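PDB 4R80: OR486 from Synthetic construct, which has no known natural function, being a de novo designed beta-sheet protein built to adopt the cystatin fold. Local coordinates for residues K35-T47 and I55-T67. Numbering follows the deposited sequence.
Sequences KQGNTIRVELEIT and ITVEVEKQGNTFT
V59 O takes a nearly straight hydrogen bond from I40 N, 2.7 Å long. T39 CA also leans on this oxygen through a weak C-H...O contact. V59 N returns a hydrogen bond to I40 O. The pairs V42-V57 and L44-I55 repeat this two-bond pattern. K61 N closes the series on N38 O at 2.8 Å. These are the inner two strands of a four-stranded antiparallel sheet, joined as a hairpin. The sheet packs on helix 4-22, the layout of the cystatin fold for which the protein was designed. I40 and V57 reach A11 and A15 of that helix. V57 CG1 sits between its backbone N and carbonyl carbon, chi1 43°, and meets L44 CD1 at 3.4 Å and V42 CB at 3.8 Å. Further along, I46 CD1 touches I55 CD1 at 3.7 Å. On the other face, R41 and E58 run side by side. R41 NE makes a long salt bridge to E58 OE2, 3.8 Å, with the flat groups 84° apart. R41 NH1 hydrogen-bonds Q36 OE1 in the guanidinium plane. Replacing R41 with an alanine is likely to leave Q36 OE1 without this donor and E58 OE2 without this charge. E60 bends at chi2, 64°, which brings its carboxylate to T39 OG1.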
ATOM      1  N   LYS A  35       1.960   1.893  11.226  1.00 18.95           N
ATOM      2  CA  LYS A  35       2.718   0.735  11.674  1.00 19.34           C
ATOM      3  C   LYS A  35       2.197   0.206  13.002  1.00 16.32           C
ATOM      4  O   LYS A  35       1.964   0.966  13.941  1.00 10.27           O
ATOM      5  CB  LYS A  35       4.201   1.082  11.799  1.00 22.06           C
ATOM      6  CG  LYS A  35       5.071  -0.085  12.226  1.00 24.92           C
ATOM      7  CD  LYS A  35       6.531   0.317  12.284  1.00 26.35           C
ATOM      8  CE  LYS A  35       7.403  -0.850  12.687  1.00 28.10           C
ATOM      9  NZ  LYS A  35       7.190  -1.235  14.110  1.00 37.28           N
ATOM     10  N   GLN A  36       2.019  -1.109  13.064  1.00 20.70           N
ATOM     11  CA  GLN A  36       1.586  -1.786  14.278  1.00 21.48           C
ATOM     12  C   GLN A  36       2.423  -3.047  14.464  1.00 18.09           C
ATOM     13  O   GLN A  36       2.108  -4.098  13.910  1.00 17.92           O
ATOM     14  CB  GLN A  36       0.104  -2.149  14.182  1.00 23.99           C
ATOM     15  CG  GLN A  36      -0.463  -2.801  15.431  1.00 25.06           C
ATOM     16  CD  GLN A  36      -1.846  -3.381  15.212  1.00 30.48           C
ATOM     17  OE1 GLN A  36      -2.336  -3.442  14.084  1.00 37.06           O
ATOM     18  NE2 GLN A  36      -2.485  -3.814  16.294  1.00 22.43           N
ATOM     19  N   GLY A  37       3.496  -2.930  15.239  1.00 18.05           N
ATOM     20  CA  GLY A  37       4.411  -4.038  15.446  1.00 21.03           C
ATOM     21  C   GLY A  37       5.259  -4.266  14.210  1.00 25.96           C
ATOM     22  O   GLY A  37       5.953  -3.360  13.756  1.00 29.70           O
ATOM     23  N   ASN A  38       5.203  -5.475  13.662  1.00 21.31           N
ATOM     24  CA  ASN A  38       5.908  -5.775  12.419  1.00 22.32           C
ATOM     25  C   ASN A  38       4.969  -5.711  11.219  1.00 24.08           C
ATOM     26  O   ASN A  38       5.328  -6.110  10.110  1.00 16.42           O
ATOM     27  CB  ASN A  38       6.600  -7.137  12.492  1.00 18.53           C
ATOM     28  CG  ASN A  38       7.749  -7.155  13.484  1.00 30.99           C
ATOM     29  OD1 ASN A  38       8.421  -6.145  13.690  1.00 43.76           O
ATOM     30  ND2 ASN A  38       7.980  -8.308  14.100  1.00 29.18           N
ATOM     31  N   THR A  39       3.759  -5.214  11.453  1.00 21.10           N
ATOM     32  CA  THR A  39       2.765  -5.084  10.396  1.00 21.20           C
ATOM     33  C   THR A  39       2.533  -3.616  10.059  1.00 22.77           C
ATOM     34  O   THR A  39       2.268  -2.803  10.943  1.00 14.04           O
ATOM     35  CB  THR A  39       1.426  -5.721  10.814  1.00 27.68           C
ATOM     36  OG1 THR A  39       1.590  -7.138  10.953  1.00 45.20           O
ATOM     37  CG2 THR A  39       0.345  -5.432   9.783  1.00 22.24           C
ATOM     38  N   ILE A  40       2.638  -3.278   8.778  1.00 17.80           N
ATOM     39  CA  ILE A  40       2.390  -1.911   8.335  1.00 19.47           C
ATOM     40  C   ILE A  40       1.220  -1.833   7.357  1.00 11.46           C
ATOM     41  O   ILE A  40       1.153  -2.580   6.380  1.00 13.43           O
ATOM     42  CB  ILE A  40       3.651  -1.280   7.709  1.00 14.16           C
ATOM     43  CG1 ILE A  40       4.854  -1.482   8.633  1.00 14.60           C
ATOM     44  CG2 ILE A  40       3.438   0.204   7.460  1.00 12.40           C
ATOM     45  CD1 ILE A  40       6.070  -0.674   8.251  1.00 17.15           C
ATOM     46  N   ARG A  41       0.299  -0.915   7.631  1.00 11.02           N
ATOM     47  CA  ARG A  41      -0.894  -0.745   6.813  1.00 13.88           C
ATOM     48  C   ARG A  41      -0.782   0.494   5.936  1.00 12.89           C
ATOM     49  O   ARG A  41      -0.626   1.608   6.434  1.00 12.55           O
ATOM     50  CB  ARG A  41      -2.145  -0.664   7.691  1.00 16.81           C
ATOM     51  CG  ARG A  41      -2.493  -1.962   8.400  1.00 27.86           C
ATOM     52  CD  ARG A  41      -3.762  -1.815   9.223  1.00 32.62           C
ATOM     53  NE  ARG A  41      -4.176  -3.079   9.826  1.00 39.80           N
ATOM     54  CZ  ARG A  41      -3.796  -3.492  11.031  1.00 53.12           C
ATOM     55  NH1 ARG A  41      -2.990  -2.740  11.768  1.00 40.03           N
ATOM     56  NH2 ARG A  41      -4.223  -4.657  11.499  1.00 49.75           N
ATOM     57  N   VAL A  42      -0.853   0.289   4.624  1.00  9.53           N
ATOM     58  CA  VAL A  42      -0.727   1.384   3.671  1.00 11.36           C
ATOM     59  C   VAL A  42      -2.040   1.599   2.927  1.00 12.46           C
ATOM     60  O   VAL A  42      -2.555   0.694   2.271  1.00 10.76           O
ATOM     61  CB  VAL A  42       0.398   1.119   2.654  1.00 16.45           C
ATOM     62  CG1 VAL A  42       0.554   2.306   1.718  1.00  6.95           C
ATOM     63  CG2 VAL A  42       1.704   0.822   3.373  1.00  9.34           C
ATOM     64  N   GLU A  43      -2.579   2.808   3.047  1.00 14.96           N
ATOM     65  CA  GLU A  43      -3.824   3.173   2.390  1.00 15.29           C
ATOM     66  C   GLU A  43      -3.529   3.942   1.107  1.00 11.07           C
ATOM     67  O   GLU A  43      -2.840   4.961   1.131  1.00 15.45           O
ATOM     68  CB  GLU A  43      -4.665   4.030   3.336  1.00 11.66           C
ATOM     69  CG  GLU A  43      -5.037   3.318   4.627  1.00 24.83           C
ATOM     70  CD  GLU A  43      -5.761   4.218   5.607  1.00 43.69           C
ATOM     71  OE1 GLU A  43      -6.456   5.155   5.160  1.00 41.20           O
ATOM     72  OE2 GLU A  43      -5.619   4.000   6.829  1.00 39.41           O
ATOM     73  N   LEU A  44      -4.056   3.453  -0.012  1.00 13.91           N
ATOM     74  CA  LEU A  44      -3.832   4.097  -1.301  1.00 15.06           C
ATOM     75  C   LEU A  44      -5.161   4.355  -1.995  1.00 14.78           C
ATOM     76  O   LEU A  44      -6.147   3.661  -1.753  1.00 13.95           O
ATOM     77  CB  LEU A  44      -2.931   3.238  -2.198  1.00 12.11           C
ATOM     78  CG  LEU A  44      -1.622   2.720  -1.598  1.00 11.51           C
ATOM     79  CD1 LEU A  44      -1.871   1.388  -0.945  1.00  8.56           C
ATOM     80  CD2 LEU A  44      -0.538   2.584  -2.651  1.00 15.40           C
ATOM     81  N   GLU A  45      -5.177   5.366  -2.866  1.00 23.39           N
ATOM     82  CA  GLU A  45      -6.380   5.725  -3.605  1.00 20.10           C
ATOM     83  C   GLU A  45      -6.098   5.839  -5.099  1.00 21.79           C
ATOM     84  O   GLU A  45      -5.106   6.431  -5.514  1.00 24.55           O
ATOM     85  CB  GLU A  45      -6.954   7.044  -3.077  1.00 20.27           C
ATOM     86  CG  GLU A  45      -8.241   7.487  -3.765  1.00 34.09           C
ATOM     87  CD  GLU A  45      -8.895   8.674  -3.086  1.00 41.11           C
ATOM     88  OE1 GLU A  45      -8.448   9.045  -1.984  1.00 47.28           O
ATOM     89  OE2 GLU A  45      -9.853   9.236  -3.653  1.00 53.78           O
ATOM     90  N   ILE A  46      -6.991   5.262  -5.902  1.00 38.86           N
ATOM     91  CA  ILE A  46      -6.924   5.365  -7.356  1.00 31.32           C
ATOM     92  C   ILE A  46      -8.150   6.099  -7.896  1.00 30.92           C
ATOM     93  O   ILE A  46      -9.279   5.817  -7.496  1.00 44.07           O
ATOM     94  CB  ILE A  46      -6.821   3.973  -8.019  1.00 24.35           C
ATOM     95  CG1 ILE A  46      -5.569   3.238  -7.539  1.00 22.64           C
ATOM     96  CG2 ILE A  46      -6.796   4.087  -9.534  1.00 35.22           C
ATOM     97  CD1 ILE A  46      -5.335   1.920  -8.236  1.00 34.33           C
ATOM     98  N   THR A  47      -7.923   7.041  -8.809  1.00 32.51           N
ATOM     99  CA  THR A  47      -9.016   7.788  -9.423  1.00 38.74           C
ATOM    100  C   THR A  47      -8.842   7.836 -10.935  1.00 42.99           C
ATOM    101  O   THR A  47      -8.088   8.645 -11.470  1.00 68.14           O
ATOM    102  CB  THR A  47      -9.117   9.228  -8.877  1.00 45.68           C
ATOM    103  OG1 THR A  47      -9.376   9.190  -7.469  1.00 43.78           O
ATOM    104  CG2 THR A  47     -10.248   9.984  -9.570  1.00 32.41           C
ATOM    105  N   ILE A  55      -7.800   1.582  -1.539  1.00 19.57           N
ATOM    106  CA  ILE A  55      -7.023   0.362  -1.370  1.00 19.31           C
ATOM    107  C   ILE A  55      -6.263   0.338  -0.050  1.00 16.70           C
ATOM    108  O   ILE A  55      -5.570   1.294   0.299  1.00 13.45           O
ATOM    109  CB  ILE A  55      -6.004   0.193  -2.514  1.00 18.24           C
ATOM    110  CG1 ILE A  55      -6.688   0.364  -3.871  1.00 21.04           C
ATOM    111  CG2 ILE A  55      -5.301  -1.153  -2.410  1.00 24.52           C
ATOM    112  CD1 ILE A  55      -5.779   0.115  -5.051  1.00 28.71           C
ATOM    113  N   THR A  56      -6.414  -0.758   0.687  1.00 16.56           N
ATOM    114  CA  THR A  56      -5.643  -0.986   1.902  1.00 15.14           C
ATOM    115  C   THR A  56      -4.776  -2.230   1.746  1.00 15.85           C
ATOM    116  O   THR A  56      -5.290  -3.332   1.559  1.00 10.97           O
ATOM    117  CB  THR A  56      -6.558  -1.157   3.126  1.00 21.11           C
ATOM    118  OG1 THR A  56      -7.321   0.038   3.330  1.00 24.13           O
ATOM    119  CG2 THR A  56      -5.731  -1.446   4.370  1.00 23.67           C
ATOM    120  N   VAL A  57      -3.462  -2.050   1.808  1.00 16.43           N
ATOM    121  CA  VAL A  57      -2.529  -3.170   1.717  1.00 16.62           C
ATOM    122  C   VAL A  57      -1.729  -3.359   3.004  1.00 16.35           C
ATOM    123  O   VAL A  57      -1.091  -2.429   3.498  1.00 22.74           O
ATOM    124  CB  VAL A  57      -1.578  -3.021   0.521  1.00  9.42           C
ATOM    125  CG1 VAL A  57      -1.095  -1.611   0.437  1.00 26.38           C
ATOM    126  CG2 VAL A  57      -0.409  -3.987   0.638  1.00  8.90           C
ATOM    127  N   GLU A  58      -1.787  -4.568   3.552  1.00 13.21           N
ATOM    128  CA  GLU A  58      -1.021  -4.920   4.741  1.00 13.55           C
ATOM    129  C   GLU A  58       0.353  -5.494   4.397  1.00 18.59           C
ATOM    130  O   GLU A  58       0.455  -6.556   3.785  1.00 10.69           O
ATOM    131  CB  GLU A  58      -1.805  -5.899   5.612  1.00 11.82           C
ATOM    132  CG  GLU A  58      -3.126  -5.348   6.103  1.00 36.10           C
ATOM    133  CD  GLU A  58      -3.879  -6.337   6.968  1.00 55.85           C
ATOM    134  OE1 GLU A  58      -3.381  -7.467   7.151  1.00 66.05           O
ATOM    135  OE2 GLU A  58      -4.970  -5.982   7.462  1.00 54.59           O
ATOM    136  N   VAL A  59       1.404  -4.778   4.784  1.00 14.14           N
ATOM    137  CA  VAL A  59       2.772  -5.224   4.545  1.00 11.93           C
ATOM    138  C   VAL A  59       3.368  -5.771   5.835  1.00 17.50           C
ATOM    139  O   VAL A  59       3.257  -5.154   6.895  1.00 14.84           O
ATOM    140  CB  VAL A  59       3.654  -4.071   4.030  1.00 19.10           C
ATOM    141  CG1 VAL A  59       5.052  -4.572   3.710  1.00  7.40           C
ATOM    142  CG2 VAL A  59       3.016  -3.420   2.807  1.00 16.80           C
ATOM    143  N   GLU A  60       3.991  -6.949   5.745  1.00 13.21           N
ATOM    144  CA  GLU A  60       4.592  -7.583   6.913  1.00 13.30           C
ATOM    145  C   GLU A  60       6.117  -7.615   6.861  1.00 18.21           C
ATOM    146  O   GLU A  60       6.710  -7.979   5.846  1.00 12.87           O
ATOM    147  CB  GLU A  60       4.042  -8.999   7.092  1.00 13.64           C
ATOM    148  CG  GLU A  60       4.571  -9.720   8.324  1.00 21.57           C
ATOM    149  CD  GLU A  60       4.161  -9.049   9.628  1.00 43.95           C
ATOM    150  OE1 GLU A  60       3.110  -8.374   9.654  1.00 51.90           O
ATOM    151  OE2 GLU A  60       4.891  -9.201  10.630  1.00 51.79           O
ATOM    152  N   LYS A  61       6.747  -7.237   7.975  1.00 18.03           N
ATOM    153  CA  LYS A  61       8.195  -7.313   8.116  1.00 20.34           C
ATOM    154  C   LYS A  61       8.612  -8.625   8.772  1.00 28.90           C
ATOM    155  O   LYS A  61       8.293  -8.873   9.936  1.00 27.53           O
ATOM    156  CB  LYS A  61       8.707  -6.141   8.960  1.00 14.81           C
ATOM    157  CG  LYS A  61      10.141  -6.297   9.451  1.00 16.27           C
ATOM    158  CD  LYS A  61      10.513  -5.194  10.439  1.00 27.65           C
ATOM    159  CE  LYS A  61      11.939  -5.357  10.961  1.00 25.52           C
ATOM    160  NZ  LYS A  61      12.946  -5.312   9.871  1.00 29.72           N
ATOM    161  N   GLN A  62       9.321  -9.458   8.021  1.00 26.48           N
ATOM    162  CA  GLN A  62       9.801 -10.738   8.531  1.00 23.43           C
ATOM    163  C   GLN A  62      11.320 -10.765   8.449  1.00 26.73           C
ATOM    164  O   GLN A  62      11.888 -10.992   7.382  1.00 25.47           O
ATOM    165  CB  GLN A  62       9.202 -11.905   7.746  1.00 26.77           C
ATOM    166  CG  GLN A  62       9.651 -13.280   8.231  1.00 38.22           C
ATOM    167  CD  GLN A  62       9.084 -13.643   9.594  1.00 52.12           C
ATOM    168  OE1 GLN A  62       8.061 -14.321   9.691  1.00 52.31           O
ATOM    169  NE2 GLN A  62       9.752 -13.200  10.655  1.00 38.40           N
ATOM    170  N   GLY A  63      11.974 -10.526   9.582  1.00 36.26           N
ATOM    171  CA  GLY A  63      13.415 -10.366   9.603  1.00 27.36           C
ATOM    172  C   GLY A  63      13.759  -9.003   9.034  1.00 31.42           C
ATOM    173  O   GLY A  63      13.754  -8.005   9.754  1.00 39.02           O
ATOM    174  N   ASN A  64      14.052  -8.957   7.740  1.00 32.13           N
ATOM    175  CA  ASN A  64      14.251  -7.684   7.058  1.00 35.60           C
ATOM    176  C   ASN A  64      13.630  -7.662   5.663  1.00 37.18           C
ATOM    177  O   ASN A  64      13.990  -6.836   4.824  1.00 37.37           O
ATOM    178  CB  ASN A  64      15.732  -7.316   6.979  1.00 28.14           C
ATOM    179  CG  ASN A  64      15.947  -5.825   6.812  1.00 43.99           C
ATOM    180  OD1 ASN A  64      15.181  -5.015   7.334  1.00 48.15           O
ATOM    181  ND2 ASN A  64      16.966  -5.457   6.052  1.00 37.78           N
ATOM    182  N   THR A  65      12.701  -8.578   5.418  1.00 38.72           N
ATOM    183  CA  THR A  65      11.955  -8.578   4.167  1.00 33.50           C
ATOM    184  C   THR A  65      10.568  -7.995   4.396  1.00 28.59           C
ATOM    185  O   THR A  65       9.926  -8.280   5.407  1.00 24.65           O
ATOM    186  CB  THR A  65      11.826  -9.993   3.576  1.00 33.77           C
ATOM    187  OG1 THR A  65      11.482 -10.919   4.614  1.00 37.54           O
ATOM    188  CG2 THR A  65      13.137 -10.422   2.934  1.00 38.73           C
ATOM    189  N   PHE A  66      10.112  -7.174   3.457  1.00 23.25           N
ATOM    190  CA  PHE A  66       8.780  -6.592   3.541  1.00 19.46           C
ATOM    191  C   PHE A  66       7.863  -7.201   2.490  1.00 17.36           C
ATOM    192  O   PHE A  66       8.001  -6.936   1.296  1.00 20.60           O
ATOM    193  CB  PHE A  66       8.848  -5.073   3.386  1.00 14.39           C
ATOM    194  CG  PHE A  66       9.391  -4.367   4.596  1.00 22.62           C
ATOM    195  CD1 PHE A  66      10.754  -4.174   4.748  1.00 25.12           C
ATOM    196  CD2 PHE A  66       8.539  -3.904   5.584  1.00 19.52           C
ATOM    197  CE1 PHE A  66      11.257  -3.528   5.863  1.00 23.89           C
ATOM    198  CE2 PHE A  66       9.035  -3.257   6.700  1.00 24.80           C
ATOM    199  CZ  PHE A  66      10.396  -3.068   6.839  1.00 22.02           C
ATOM    200  N   THR A  67       6.924  -8.021   2.949  1.00 13.66           N
ATOM    201  CA  THR A  67       6.062  -8.779   2.054  1.00 18.34           C
ATOM    202  C   THR A  67       4.598  -8.392   2.227  1.00 11.24           C
ATOM    203  O   THR A  67       4.104  -8.272   3.348  1.00 10.12           O
ATOM    204  CB  THR A  67       6.213 -10.296   2.290  1.00 22.80           C
ATOM    205  OG1 THR A  67       7.602 -10.648   2.297  1.00 16.69           O
ATOM    206  CG2 THR A  67       5.498 -11.086   1.202  1.00 20.29           C
TER